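Local atomic coordinates of separin (Saccharomyces cerevisiae, PDB entry 5U1T), a protein that cleaves the MCD1/SCC1 subunit of cohesin at the onset of anaphase as a caspase-like cysteine protease, and is held inactive by securin for most of the cell cycle. Residues L323-V327 with L370-L374. Numbering follows the deposited sequence.
Sequences LKCLV and LLSEL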
loop_
_atom_site.group_PDB
_atom_site.type_symbol
_atom_site.label_atom_id
_atom_site.label_comp_id
_atom_site.label_asym_id
_atom_site.label_seq_id
_atom_site.Cartn_x
_atom_site.Cartn_y
_atom_site.Cartn_z
ATOM N N LEU A 323 -5.688 -21.588 -64.625
ATOM C CA LEU A 323 -5.950 -20.270 -64.115
ATOM C C LEU A 323 -6.297 -19.358 -65.252
ATOM O O LEU A 323 -7.261 -18.613 -65.203
ATOM C CB LEU A 323 -4.688 -19.744 -63.456
ATOM C CG LEU A 323 -4.145 -20.433 -62.211
ATOM C CD1 LEU A 323 -2.812 -19.852 -61.796
ATOM C CD2 LEU A 323 -5.150 -20.345 -61.081
ATOM N N LYS A 324 -5.498 -19.442 -66.300
ATOM C CA LYS A 324 -5.694 -18.560 -67.450
ATOM C C LYS A 324 -7.130 -18.599 -67.969
ATOM O O LYS A 324 -7.721 -17.563 -68.282
ATOM C CB LYS A 324 -4.727 -18.934 -68.571
ATOM C CG LYS A 324 -4.982 -18.184 -69.855
ATOM C CD LYS A 324 -4.907 -16.691 -69.624
ATOM C CE LYS A 324 -5.322 -15.929 -70.863
ATOM N NZ LYS A 324 -4.889 -14.516 -70.769
ATOM N N CYS A 325 -7.683 -19.801 -68.066
ATOM C CA CYS A 325 -9.078 -19.964 -68.431
ATOM C C CYS A 325 -9.992 -19.390 -67.354
ATOM O O CYS A 325 -10.960 -18.691 -67.656
ATOM C CB CYS A 325 -9.387 -21.438 -68.661
ATOM S SG CYS A 325 -8.404 -22.143 -69.982
ATOM N N LEU A 326 -9.669 -19.684 -66.098
ATOM C CA LEU A 326 -10.429 -19.182 -64.955
ATOM C C LEU A 326 -10.586 -17.662 -64.979
ATOM O O LEU A 326 -11.672 -17.137 -64.712
ATOM C CB LEU A 326 -9.759 -19.621 -63.657
ATOM C CG LEU A 326 -10.146 -21.012 -63.170
ATOM C CD1 LEU A 326 -9.650 -22.060 -64.134
ATOM C CD2 LEU A 326 -9.591 -21.249 -61.770
ATOM N N VAL A 327 -9.498 -16.969 -65.307
ATOM C CA VAL A 327 -9.524 -15.519 -65.470
ATOM C C VAL A 327 -10.473 -15.130 -66.596
ATOM O O VAL A 327 -11.262 -14.191 -66.466
ATOM C CB VAL A 327 -8.130 -14.952 -65.783
ATOM C CG1 VAL A 327 -8.220 -13.463 -66.023
ATOM C CG2 VAL A 327 -7.150 -15.263 -64.669
ATOM N N LEU A 370 -0.639 -14.617 -63.021
ATOM C CA LEU A 370 -1.959 -15.137 -63.387
ATOM C C LEU A 370 -2.832 -15.250 -62.144
ATOM O O LEU A 370 -4.027 -14.935 -62.163
ATOM C CB LEU A 370 -1.836 -16.500 -64.071
ATOM C CG LEU A 370 -1.791 -16.526 -65.596
ATOM C CD1 LEU A 370 -1.361 -17.893 -66.084
ATOM C CD2 LEU A 370 -3.152 -16.164 -66.168
ATOM N N LEU A 371 -2.208 -15.695 -61.059
ATOM C CA LEU A 371 -2.889 -15.870 -59.793
ATOM C C LEU A 371 -3.365 -14.524 -59.264
ATOM O O LEU A 371 -4.515 -14.394 -58.859
ATOM C CB LEU A 371 -1.966 -16.566 -58.792
ATOM C CG LEU A 371 -2.404 -16.602 -57.330
ATOM C CD1 LEU A 371 -3.830 -17.035 -57.220
ATOM C CD2 LEU A 371 -1.524 -17.550 -56.561
ATOM N N SER A 372 -2.489 -13.524 -59.281
ATOM C CA SER A 372 -2.836 -12.220 -58.737
ATOM C C SER A 372 -3.988 -11.622 -59.506
ATOM O O SER A 372 -4.880 -10.999 -58.934
ATOM C CB SER A 372 -1.656 -11.260 -58.775
ATOM O OG SER A 372 -2.092 -9.955 -58.415
ATOM N N GLU A 373 -3.963 -11.819 -60.810
ATOM C CA GLU A 373 -5.004 -11.296 -61.673
ATOM C C GLU A 373 -6.352 -11.972 -61.402
ATOM O O GLU A 373 -7.372 -11.293 -61.284
ATOM C CB GLU A 373 -4.598 -11.464 -63.139
ATOM C CG GLU A 373 -5.671 -11.080 -64.137
ATOM C CD GLU A 373 -5.209 -11.268 -65.573
ATOM O OE1 GLU A 373 -4.013 -11.580 -65.768
ATOM O OE2 GLU A 373 -6.036 -11.113 -66.506
ATOM N N LEU A 374 -6.356 -13.300 -61.302
ATOM C CA LEU A 374 -7.589 -14.021 -61.027
ATOM C C LEU A 374 -8.166 -13.583 -59.667
ATOM O O LEU A 374 -9.373 -13.372 -59.536
ATOM C CB LEU A 374 -7.349 -15.531 -61.066
ATOM C CG LEU A 374 -8.549 -16.432 -60.754
ATOM C CD1 LEU A 374 -9.736 -16.121 -61.647
ATOM C CD2 LEU A 374 -8.159 -17.888 -60.887
#
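Leu374 reaches from its helix into the side of the segment 323-327. Its CB lies beside Val327, 3.6 Å from CG2. CG stands anti to the backbone N (chi1 178°), which carries the two methyls on toward Leu326. CD1 ends over the backbone there, 3.8 Å from both Val327 N and Leu326 O. CD2, the other methyl, meets Leu326 CB at 3.6 Å and also touches CD2 of that leucine. Leu323 CD2 comes to the same methyl, Leu374 CD2, with the two side chains crossing at about a right angle. The contact joins helix 319-336 to helix 365-384 in the helical domain, far from the active site. The two segments run nearly parallel, with axes 9.4 Å apart and crossing at 25°. Helix 342-357, between them in sequence, touches both Leu326 and Leu374, through Tyr354 and Ile355 respectively. No hydrogen bond links the two segments. At the N-terminal end of the contact, Leu370 CD2 packs 3.7 Å from Lys324 CA and also touches the aliphatic CD of Lys324. Lys324 NZ makes a weak hydrogen bond to Met286 O. Val327 faces Leu374 with CG2 and Glu373 with CG1. With both methyls gone, as in an alanine here, a gap would probably open beside Leu374 CB and Glu373 would lose the apolar neighbour its side chain rests on. Lys324 NZ and Glu373 OE2 stay 5.6 Å apart, so any attraction between these charges is probably long-range.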